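Local coordinates for AlgW protein (PDB 7CO3) that probably acts as an HtrA-type serine endopeptidase, in which a trypsin-like protease domain is followed by a PDZ domain, at residues Ile132-Leu135 and Arg139-Ile142; Leu182-Pro187 and Gln192-Gly197; Asp214-Asp219 and Gly229-Ala234. The protein carries 1 engineered substitution. All coordinates share one frame; numbering follows the deposited sequence.

Interaction 1 of 3, residues Ile132-Leu135 and Arg139-Ile142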
ATOM      1  N   ILE B 132      29.684   0.079   3.416  1.00 33.28           N
ATOM      2  CA  ILE B 132      29.628   1.506   3.698  1.00 34.52           C
ATOM      3  C   ILE B 132      28.330   1.842   4.429  1.00 40.06           C
ATOM      4  O   ILE B 132      27.239   1.398   4.037  1.00 30.21           O
ATOM      5  CB  ILE B 132      29.768   2.348   2.423  1.00 35.34           C
ATOM      6  CG1 ILE B 132      31.143   2.098   1.787  1.00 44.39           C
ATOM      7  CG2 ILE B 132      29.573   3.818   2.740  1.00 38.53           C
ATOM      8  CD1 ILE B 132      31.108   1.478   0.420  1.00 52.85           C
ATOM      9  N   VAL B 133      28.469   2.625   5.494  1.00 32.77           N
ATOM     10  CA  VAL B 133      27.373   3.159   6.278  1.00 32.13           C
ATOM     11  C   VAL B 133      27.234   4.626   5.901  1.00 35.76           C
ATOM     12  O   VAL B 133      28.223   5.369   5.908  1.00 37.67           O
ATOM     13  CB  VAL B 133      27.657   3.005   7.780  1.00 30.45           C
ATOM     14  CG1 VAL B 133      26.789   3.922   8.575  1.00 37.60           C
ATOM     15  CG2 VAL B 133      27.524   1.552   8.234  1.00 37.18           C
ATOM     16  N   ALA B 134      26.022   5.048   5.545  1.00 29.28           N
ATOM     17  CA  ALA B 134      25.760   6.441   5.207  1.00 36.29           C
ATOM     18  C   ALA B 134      24.712   6.992   6.161  1.00 38.66           C
ATOM     19  O   ALA B 134      23.560   6.526   6.175  1.00 32.97           O
ATOM     20  CB  ALA B 134      25.323   6.602   3.746  1.00 41.34           C
ATOM     21  N   LEU B 135      25.105   8.001   6.938  1.00 36.22           N
ATOM     22  CA  LEU B 135      24.225   8.543   7.957  1.00 43.76           C
ATOM     23  C   LEU B 135      23.352   9.645   7.384  1.00 40.47           C
ATOM     24  O   LEU B 135      23.665  10.249   6.350  1.00 44.44           O
ATOM     25  CB  LEU B 135      25.037   9.069   9.137  1.00 42.25           C
ATOM     26  CG  LEU B 135      25.878   8.001   9.836  1.00 46.57           C
ATOM     27  CD1 LEU B 135      26.559   8.630  11.024  1.00 48.04           C
ATOM     28  CD2 LEU B 135      25.036   6.806  10.256  1.00 40.68           C
ATOM     29  N   ARG B 139      27.478  12.075   6.751  1.00 51.67           N
ATOM     30  CA  ARG B 139      28.749  11.386   6.972  1.00 51.25           C
ATOM     31  C   ARG B 139      28.669   9.971   6.411  1.00 49.98           C
ATOM     32  O   ARG B 139      27.631   9.312   6.502  1.00 51.35           O
ATOM     33  CB  ARG B 139      29.088  11.306   8.467  1.00 53.54           C
ATOM     34  CG  ARG B 139      29.612  12.567   9.133  1.00 49.96           C
ATOM     35  CD  ARG B 139      28.990  12.722  10.521  1.00 54.16           C
ATOM     36  NE  ARG B 139      29.513  11.767  11.489  1.00 64.63           N
ATOM     37  CZ  ARG B 139      29.028  11.587  12.714  1.00 60.82           C
ATOM     38  NH1 ARG B 139      27.984  12.280  13.138  1.00 53.82           N
ATOM     39  NH2 ARG B 139      29.585  10.700  13.518  1.00 64.93           N
ATOM     40  N   GLU B 140      29.772   9.510   5.836  1.00 48.42           N
ATOM     41  CA  GLU B 140      29.926   8.139   5.375  1.00 53.22           C
ATOM     42  C   GLU B 140      31.171   7.526   6.004  1.00 47.85           C
ATOM     43  O   GLU B 140      32.149   8.224   6.299  1.00 52.29           O
ATOM     44  CB  GLU B 140      30.016   8.087   3.845  1.00 61.16           C
ATOM     45  CG  GLU B 140      28.755   8.625   3.174  1.00 76.85           C
ATOM     46  CD  GLU B 140      28.733   8.424   1.672  1.00 98.36           C
ATOM     47  OE1 GLU B 140      29.318   7.431   1.197  1.00107.64           O
ATOM     48  OE2 GLU B 140      28.123   9.258   0.964  1.00107.79           O
ATOM     49  N   THR B 141      31.127   6.211   6.210  1.00 46.55           N
ATOM     50  CA  THR B 141      32.260   5.500   6.788  1.00 44.42           C
ATOM     51  C   THR B 141      32.151   4.030   6.435  1.00 43.20           C
ATOM     52  O   THR B 141      31.074   3.525   6.115  1.00 42.71           O
ATOM     53  CB  THR B 141      32.350   5.666   8.317  1.00 51.31           C
ATOM     54  OG1 THR B 141      33.568   5.078   8.786  1.00 46.57           O
ATOM     55  CG2 THR B 141      31.179   4.972   9.042  1.00 42.50           C
ATOM     56  N   ILE B 142      33.285   3.360   6.476  1.00 40.50           N
ATOM     57  CA  ILE B 142      33.316   1.920   6.279  1.00 51.37           C
ATOM     58  C   ILE B 142      33.009   1.260   7.610  1.00 43.12           C
ATOM     59  O   ILE B 142      33.402   1.762   8.667  1.00 47.95           O
ATOM     60  CB  ILE B 142      34.675   1.464   5.714  1.00 44.72           C
ATOM     61  CG1 ILE B 142      34.796   1.799   4.227  1.00 53.65           C
ATOM     62  CG2 ILE B 142      34.835  -0.038   5.842  1.00 47.19           C
ATOM     63  CD1 ILE B 142      34.988   3.277   3.883  1.00 62.29           C
TER
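Val133 and Thr141 form the hydrogen-bonded pair at the middle of a short antiparallel hairpin, their main chains joined in both directions. Val133 N reaches Thr141 O over 2.8 Å, a nearly straight bond (N-H...O 171°). The return bond, Thr141 N to Val133 O, measures 3.0 Å. Nearer the turn, Leu135 N donates to Arg139 O at 2.9 Å. Weaker CA-H...O contacts fill in between: Glu140 CA lies 3.3 Å from Val133 O, and Ile132 CA also approaches Thr141 O, so each of these two carbonyl oxygens receives an N-H and a C-H together.

The side-chain contacts divide between the two faces of the hairpin. On one, Ala134 CB meets Glu140 CG at 4.0 Å, and the extended Glu140 side chain carries its carboxylate oxygen OE1 to within 3.9 Å of the methyl Ile132 CG2. Ile132 CG1 lies beside its own backbone N (chi1 -63°), which leaves CG2 to meet the carboxylate; CG1 touches Ile142 CG1 loosely. On the other face Val133 CB lies beside Thr141 CG2.

The guanidinium of Arg139 has partners of its own. Leu135 CD1 sits 4.2 Å above the centre of its plane, so that a methyl lies over one face while NH1 forms a salt bridge with Asp137 in the turn and NH2 a weak hydrogen bond to Lys162 O.

Beyond the hairpin, strand 66-72 runs along the far side of 132-135, with backbone bonds from Ile132 to Tyr70 and from Ala134 to Asn68. Val133 and Leu135 pack on Ala67, while Leu161 and Leu164 of a neighbouring loop receive Thr141, Arg139 and Leu135. Strand 130-134 thus lies between 66-72 and 140-149, where the six-stranded barrel closes.

Interaction 2 of 3, residues Leu182-Pro187 and Gln192-Gly197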
ATOM      1  N   LEU B 182       5.904   3.125  12.170  1.00 20.77           N
ATOM      2  CA  LEU B 182       6.638   3.763  11.083  1.00 18.80           C
ATOM      3  C   LEU B 182       7.812   2.873  10.676  1.00 20.73           C
ATOM      4  O   LEU B 182       8.547   2.390  11.538  1.00 19.45           O
ATOM      5  CB  LEU B 182       7.150   5.129  11.552  1.00 18.77           C
ATOM      6  CG  LEU B 182       6.244   6.355  11.605  1.00 27.95           C
ATOM      7  CD1 LEU B 182       4.905   6.094  12.193  1.00 33.46           C
ATOM      8  CD2 LEU B 182       6.933   7.433  12.434  1.00 40.87           C
ATOM      9  N   ALA B 183       7.988   2.638   9.361  1.00 15.20           N
ATOM     10  CA  ALA B 183       9.147   1.952   8.815  1.00 19.70           C
ATOM     11  C   ALA B 183      10.113   3.008   8.264  1.00 19.92           C
ATOM     12  O   ALA B 183       9.682   3.978   7.635  1.00 17.48           O
ATOM     13  CB  ALA B 183       8.745   0.974   7.703  1.00 13.95           C
ATOM     14  N   ILE B 184      11.410   2.814   8.492  1.00 16.33           N
ATOM     15  CA  ILE B 184      12.455   3.765   8.080  1.00 21.51           C
ATOM     16  C   ILE B 184      13.538   2.984   7.371  1.00 19.97           C
ATOM     17  O   ILE B 184      14.116   2.068   7.946  1.00 19.21           O
ATOM     18  CB  ILE B 184      13.048   4.574   9.254  1.00 20.32           C
ATOM     19  CG1 ILE B 184      11.944   5.219  10.075  1.00 17.70           C
ATOM     20  CG2 ILE B 184      13.945   5.692   8.710  1.00 22.53           C
ATOM     21  CD1 ILE B 184      12.425   6.038  11.244  1.00 21.78           C
ATOM     22  N   GLY B 185      13.779   3.317   6.112  1.00 17.66           N
ATOM     23  CA  GLY B 185      14.730   2.554   5.335  1.00 22.44           C
ATOM     24  C   GLY B 185      15.021   3.240   4.021  1.00 17.13           C
ATOM     25  O   GLY B 185      14.693   4.411   3.825  1.00 21.68           O
ATOM     26  N   ASN B 186      15.658   2.491   3.121  1.00 20.17           N
ATOM     27  CA  ASN B 186      16.097   3.012   1.824  1.00 22.33           C
ATOM     28  C   ASN B 186      15.474   2.195   0.683  1.00 19.08           C
ATOM     29  O   ASN B 186      16.198   1.527  -0.073  1.00 21.09           O
ATOM     30  CB  ASN B 186      17.631   3.004   1.718  1.00 24.65           C
ATOM     31  CG  ASN B 186      18.156   3.860   0.513  1.00 37.76           C
ATOM     32  OD1 ASN B 186      17.409   4.612  -0.130  1.00 32.90           O
ATOM     33  ND2 ASN B 186      19.451   3.689   0.200  1.00 32.11           N
ATOM     34  N   PRO B 187      14.146   2.223   0.519  1.00 18.65           N
ATOM     35  CA  PRO B 187      13.522   1.361  -0.502  1.00 19.80           C
ATOM     36  C   PRO B 187      13.996   1.725  -1.898  1.00 17.18           C
ATOM     37  O   PRO B 187      14.045   2.892  -2.278  1.00 18.99           O
ATOM     38  CB  PRO B 187      12.026   1.638  -0.336  1.00 16.63           C
ATOM     39  CG  PRO B 187      11.957   2.962   0.289  1.00 15.77           C
ATOM     40  CD  PRO B 187      13.136   3.021   1.214  1.00 17.25           C
ATOM     41  N   GLN B 192      16.617   7.681   2.196  1.00 23.90           N
ATOM     42  CA  GLN B 192      15.916   7.396   3.430  1.00 25.78           C
ATOM     43  C   GLN B 192      14.450   7.764   3.277  1.00 20.31           C
ATOM     44  O   GLN B 192      14.118   8.865   2.836  1.00 19.68           O
ATOM     45  CB  GLN B 192      16.492   8.179   4.592  1.00 29.08           C
ATOM     46  CG  GLN B 192      15.988   7.567   5.875  1.00 25.08           C
ATOM     47  CD  GLN B 192      16.349   8.377   7.093  1.00 31.91           C
ATOM     48  OE1 GLN B 192      15.914   9.524   7.254  1.00 31.90           O
ATOM     49  NE2 GLN B 192      17.146   7.768   7.975  1.00 25.47           N
ATOM     50  N   THR B 193      13.580   6.850   3.693  1.00 20.89           N
ATOM     51  CA  THR B 193      12.158   6.932   3.399  1.00 20.01           C
ATOM     52  C   THR B 193      11.367   6.525   4.635  1.00 19.32           C
ATOM     53  O   THR B 193      11.684   5.525   5.269  1.00 19.12           O
ATOM     54  CB  THR B 193      11.799   6.008   2.209  1.00 19.91           C
ATOM     55  OG1 THR B 193      12.331   6.531   0.983  1.00 19.56           O
ATOM     56  CG2 THR B 193      10.237   5.817   2.093  1.00 18.53           C
ATOM     57  N   VAL B 194      10.347   7.289   4.990  1.00 14.78           N
ATOM     58  CA  VAL B 194       9.494   6.927   6.118  1.00 16.99           C
ATOM     59  C   VAL B 194       8.143   6.500   5.572  1.00 15.51           C
ATOM     60  O   VAL B 194       7.521   7.250   4.838  1.00 15.52           O
ATOM     61  CB  VAL B 194       9.329   8.070   7.143  1.00 18.23           C
ATOM     62  CG1 VAL B 194       8.509   7.551   8.373  1.00 19.74           C
ATOM     63  CG2 VAL B 194      10.681   8.562   7.607  1.00 18.47           C
ATOM     64  N   THR B 195       7.671   5.323   5.967  1.00 15.37           N
ATOM     65  CA  THR B 195       6.308   4.909   5.650  1.00 13.96           C
ATOM     66  C   THR B 195       5.542   4.621   6.930  1.00 15.04           C
ATOM     67  O   THR B 195       6.128   4.314   7.950  1.00 18.01           O
ATOM     68  CB  THR B 195       6.288   3.689   4.733  1.00 14.12           C
ATOM     69  OG1 THR B 195       7.102   2.663   5.320  1.00 18.61           O
ATOM     70  CG2 THR B 195       6.851   4.030   3.383  1.00 11.73           C
ATOM     71  N   MET B 196       4.213   4.666   6.845  1.00 14.23           N
ATOM     72  CA  MET B 196       3.355   4.577   8.010  1.00 16.25           C
ATOM     73  C   MET B 196       2.309   3.489   7.817  1.00 17.81           C
ATOM     74  O   MET B 196       1.752   3.341   6.722  1.00 16.84           O
ATOM     75  CB  MET B 196       2.663   5.915   8.252  1.00 14.08           C
ATOM     76  CG  MET B 196       1.896   5.970   9.536  1.00 19.52           C
ATOM     77  SD  MET B 196       0.161   5.473   9.313  1.00 22.59           S
ATOM     78  CE  MET B 196      -0.425   6.781   8.203  1.00 17.42           C
ATOM     79  N   GLY B 197       2.014   2.768   8.893  1.00 14.72           N
ATOM     80  CA  GLY B 197       0.911   1.821   8.890  1.00 19.07           C
ATOM     81  C   GLY B 197       0.580   1.426  10.322  1.00 19.39           C
ATOM     82  O   GLY B 197       0.805   2.190  11.261  1.00 17.70           O
TER
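Leu182 lies obliquely across Val194 and Met196 on one face of this hairpin: its CG is 4.1 Å from Val194 CG1, and its CD1 is 4.0 Å from Met196 CG, beyond which the bent methionine chain turns off. On the opposite face Thr195 OG1, placed between its own N and carbonyl carbon (chi1 53°), meets Ala183 CB at 3.4 Å and bonds to Ala221 O.

At the loop end of the hairpin Ile184 and Gln192 run side by side in one direction, Ile184 CG2 lying 3.9 Å from Gln192 NE2, whose hydrogen-bond partner is Ala63 O. Here too Pro187 meets Thr193 at an angle through CG and CD, with CD only 3.4 Å from Thr193 CB, closer than normal carbon contact; Thr193 OG1 bonds to Gly191 O and to Gln217 of a second subunit.

Four backbone bonds hold the strands, from Ala183 N to Thr195 O at 2.9 Å through to the short Thr193 N to Gly185 O at 2.7 Å. Met196 also packs on its counterpart in a third subunit. The arrangement is a beta hairpin of the second barrel-like sheet of the trypsin-like fold, placed at the trimer interface.

Interaction 3 of 3, residues Asp214-Asp219 and Gly229-Ala234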
ATOM      1  N   ASP B 214       9.733 -14.740  15.213  1.00 34.57           N
ATOM      2  CA  ASP B 214       8.747 -14.138  16.105  1.00 31.97           C
ATOM      3  C   ASP B 214       8.268 -12.803  15.510  1.00 30.26           C
ATOM      4  O   ASP B 214       8.160 -11.796  16.202  1.00 24.33           O
ATOM      5  CB  ASP B 214       9.344 -13.960  17.505  1.00 34.21           C
ATOM      6  CG  ASP B 214       8.285 -13.750  18.570  1.00 44.59           C
ATOM      7  OD1 ASP B 214       7.122 -14.139  18.324  1.00 44.62           O
ATOM      8  OD2 ASP B 214       8.622 -13.221  19.653  1.00 54.25           O
ATOM      9  N   PHE B 215       7.966 -12.788  14.213  1.00 29.93           N
ATOM     10  CA  PHE B 215       7.828 -11.527  13.483  1.00 26.26           C
ATOM     11  C   PHE B 215       6.639 -10.697  13.951  1.00 20.69           C
ATOM     12  O   PHE B 215       5.565 -11.208  14.261  1.00 22.90           O
ATOM     13  CB  PHE B 215       7.695 -11.777  11.975  1.00 21.31           C
ATOM     14  CG  PHE B 215       8.951 -12.255  11.313  1.00 25.68           C
ATOM     15  CD1 PHE B 215      10.030 -11.391  11.111  1.00 22.56           C
ATOM     16  CD2 PHE B 215       9.068 -13.556  10.873  1.00 30.27           C
ATOM     17  CE1 PHE B 215      11.202 -11.839  10.499  1.00 29.27           C
ATOM     18  CE2 PHE B 215      10.251 -14.005  10.261  1.00 31.92           C
ATOM     19  CZ  PHE B 215      11.306 -13.147  10.081  1.00 32.20           C
ATOM     20  N   ILE B 216       6.869  -9.419  14.030  1.00 18.91           N
ATOM     21  CA  ILE B 216       5.832  -8.410  13.924  1.00 20.32           C
ATOM     22  C   ILE B 216       5.457  -8.277  12.453  1.00 19.15           C
ATOM     23  O   ILE B 216       6.342  -8.272  11.579  1.00 20.15           O
ATOM     24  CB  ILE B 216       6.337  -7.076  14.488  1.00 18.73           C
ATOM     25  CG1 ILE B 216       6.766  -7.254  15.955  1.00 18.84           C
ATOM     26  CG2 ILE B 216       5.239  -6.041  14.404  1.00 19.54           C
ATOM     27  CD1 ILE B 216       7.660  -6.080  16.490  1.00 17.27           C
ATOM     28  N   GLN B 217       4.156  -8.202  12.176  1.00 17.80           N
ATOM     29  CA  GLN B 217       3.622  -7.952  10.838  1.00 17.74           C
ATOM     30  C   GLN B 217       3.127  -6.503  10.759  1.00 18.11           C
ATOM     31  O   GLN B 217       2.549  -5.982  11.717  1.00 17.94           O
ATOM     32  CB  GLN B 217       2.508  -8.955  10.505  1.00 19.98           C
ATOM     33  CG  GLN B 217       2.109  -9.000   9.031  1.00 17.18           C
ATOM     34  CD  GLN B 217       0.966  -9.955   8.747  1.00 22.03           C
ATOM     35  OE1 GLN B 217       0.960 -11.106   9.194  1.00 22.64           O
ATOM     36  NE2 GLN B 217      -0.029  -9.468   7.991  1.00 17.96           N
ATOM     37  N   THR B 218       3.356  -5.822   9.627  1.00 15.45           N
ATOM     38  CA  THR B 218       2.916  -4.427   9.523  1.00 16.20           C
ATOM     39  C   THR B 218       2.466  -4.136   8.104  1.00 15.08           C
ATOM     40  O   THR B 218       2.996  -4.709   7.157  1.00 17.81           O
ATOM     41  CB  THR B 218       4.033  -3.426   9.912  1.00 23.60           C
ATOM     42  OG1 THR B 218       3.553  -2.091   9.781  1.00 21.88           O
ATOM     43  CG2 THR B 218       5.265  -3.591   9.004  1.00 18.05           C
ATOM     44  N   ASP B 219       1.489  -3.229   7.949  1.00 13.45           N
ATOM     45  CA  ASP B 219       1.157  -2.807   6.590  1.00 17.05           C
ATOM     46  C   ASP B 219       1.865  -1.512   6.184  1.00 16.12           C
ATOM     47  O   ASP B 219       1.625  -1.032   5.086  1.00 15.05           O
ATOM     48  CB  ASP B 219      -0.360  -2.721   6.378  1.00 16.28           C
ATOM     49  CG  ASP B 219      -1.036  -1.670   7.258  1.00 18.41           C
ATOM     50  OD1 ASP B 219      -0.373  -1.096   8.154  1.00 18.57           O
ATOM     51  OD2 ASP B 219      -2.255  -1.423   7.045  1.00 22.22           O
ATOM     52  N   GLY B 229      16.510  -1.877   8.396  1.00 21.56           N
ATOM     53  CA  GLY B 229      16.089  -0.591   8.918  1.00 19.24           C
ATOM     54  C   GLY B 229      15.117  -0.724  10.055  1.00 18.05           C
ATOM     55  O   GLY B 229      14.835  -1.819  10.504  1.00 18.06           O
ATOM     56  N   ALA B 230      14.620   0.421  10.547  1.00 19.51           N
ATOM     57  CA  ALA B 230      13.866   0.491  11.797  1.00 20.88           C
ATOM     58  C   ALA B 230      12.353   0.395  11.575  1.00 16.72           C
ATOM     59  O   ALA B 230      11.798   1.074  10.711  1.00 17.08           O
ATOM     60  CB  ALA B 230      14.170   1.793  12.539  1.00 11.84           C
ATOM     61  N   LEU B 231      11.682  -0.419  12.387  1.00 17.92           N
ATOM     62  CA  LEU B 231      10.254  -0.230  12.637  1.00 17.28           C
ATOM     63  C   LEU B 231      10.122   0.480  13.973  1.00 18.02           C
ATOM     64  O   LEU B 231      10.637  -0.000  14.990  1.00 21.46           O
ATOM     65  CB  LEU B 231       9.491  -1.554  12.665  1.00 16.27           C
ATOM     66  CG  LEU B 231       7.974  -1.462  12.760  1.00 19.09           C
ATOM     67  CD1 LEU B 231       7.415  -0.786  11.471  1.00 15.12           C
ATOM     68  CD2 LEU B 231       7.406  -2.895  12.966  1.00 15.75           C
ATOM     69  N   VAL B 232       9.384   1.571  13.987  1.00 15.05           N
ATOM     70  CA  VAL B 232       9.316   2.459  15.139  1.00 21.08           C
ATOM     71  C   VAL B 232       7.860   2.654  15.547  1.00 22.75           C
ATOM     72  O   VAL B 232       6.965   2.578  14.707  1.00 20.16           O
ATOM     73  CB  VAL B 232      10.052   3.747  14.706  1.00 27.80           C
ATOM     74  CG1 VAL B 232       9.223   4.990  14.781  1.00 27.76           C
ATOM     75  CG2 VAL B 232      11.438   3.826  15.309  1.00 23.85           C
ATOM     76  N   ASP B 233       7.608   2.885  16.844  1.00 23.12           N
ATOM     77  CA  ASP B 233       6.243   3.117  17.318  1.00 24.73           C
ATOM     78  C   ASP B 233       5.873   4.568  17.061  1.00 23.14           C
ATOM     79  O   ASP B 233       6.669   5.342  16.553  1.00 22.60           O
ATOM     80  CB  ASP B 233       6.068   2.737  18.806  1.00 25.21           C
ATOM     81  CG  ASP B 233       6.883   3.647  19.773  1.00 30.49           C
ATOM     82  OD1 ASP B 233       7.320   4.751  19.391  1.00 29.39           O
ATOM     83  OD2 ASP B 233       7.109   3.231  20.935  1.00 31.61           O
ATOM     84  N   ALA B 234       4.664   4.966  17.458  1.00 24.02           N
ATOM     85  CA  ALA B 234       4.177   6.305  17.108  1.00 28.29           C
ATOM     86  C   ALA B 234       4.964   7.422  17.781  1.00 28.69           C
ATOM     87  O   ALA B 234       4.834   8.580  17.375  1.00 35.55           O
ATOM     88  CB  ALA B 234       2.695   6.443  17.453  1.00 28.33           C
TER
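Leu231 touches both Ile216 and Thr218, two alternate residues of strand 215-218, within the curled second sheet of the trypsin-like fold. The two strands are not paired: their closest CA atoms, Thr218 and Leu231, stand 9.0 Å apart, and no hydrogen bond joins the segments. The contact therefore consists of side chains meeting across the interior enclosed by the sheet.

Leu231 contributes more buried surface than any other residue here. With CG anti to the backbone N (chi1 -173°), the side chain extends from strand 230-233 and its two methyls part company, CD2 going to Ile216 and CD1 to Thr218. The same leucine packs on Ala258 of strand 256-260 and on Ile239 and Asn242 of strand 238-245, the two strands that connect the partners on one way round the curled sheet.

Thr218 offers its methyl and keeps its hydroxyl for polar partners. With OG1 opposite the backbone N (chi1 180°), CG2 is the branch that meets the leucine, while OG1 is hydrogen-bonded with Ile198 O and Ala220 N. One side chain thus serves both the apolar interior and the link to strand 193-204.

Ile216 also points toward Leu231, and is backed by Ile199, Ile175 and Pro260; its main chain bonds to Ala258. The Ile216 and Leu231 side chains meet at an angle, and their nearest atoms are two methyl carbons, Ile216 CG2 and Leu231 CD2, 4.1 Å apart.

From the N terminus the three contacts come in series, none nested in or crossing another. Interaction 1 closes a three-residue turn in the six-stranded barrel. Interaction 2 closes a four-residue turn in the second sheet, its centre about 19 Å from that of interaction 1, with no touch between them. Interaction 3 then spans the nine residues from 220 to 228. It adjoins interaction 2 directly: strand 180-185 pairs with 230-233, probably through Leu182 O to Val232 N (2.7 Å), and strand 193-204 pairs with 215-218. Interactions 2 and 3 thus bind one curled sheet, while interaction 1 belongs to the other.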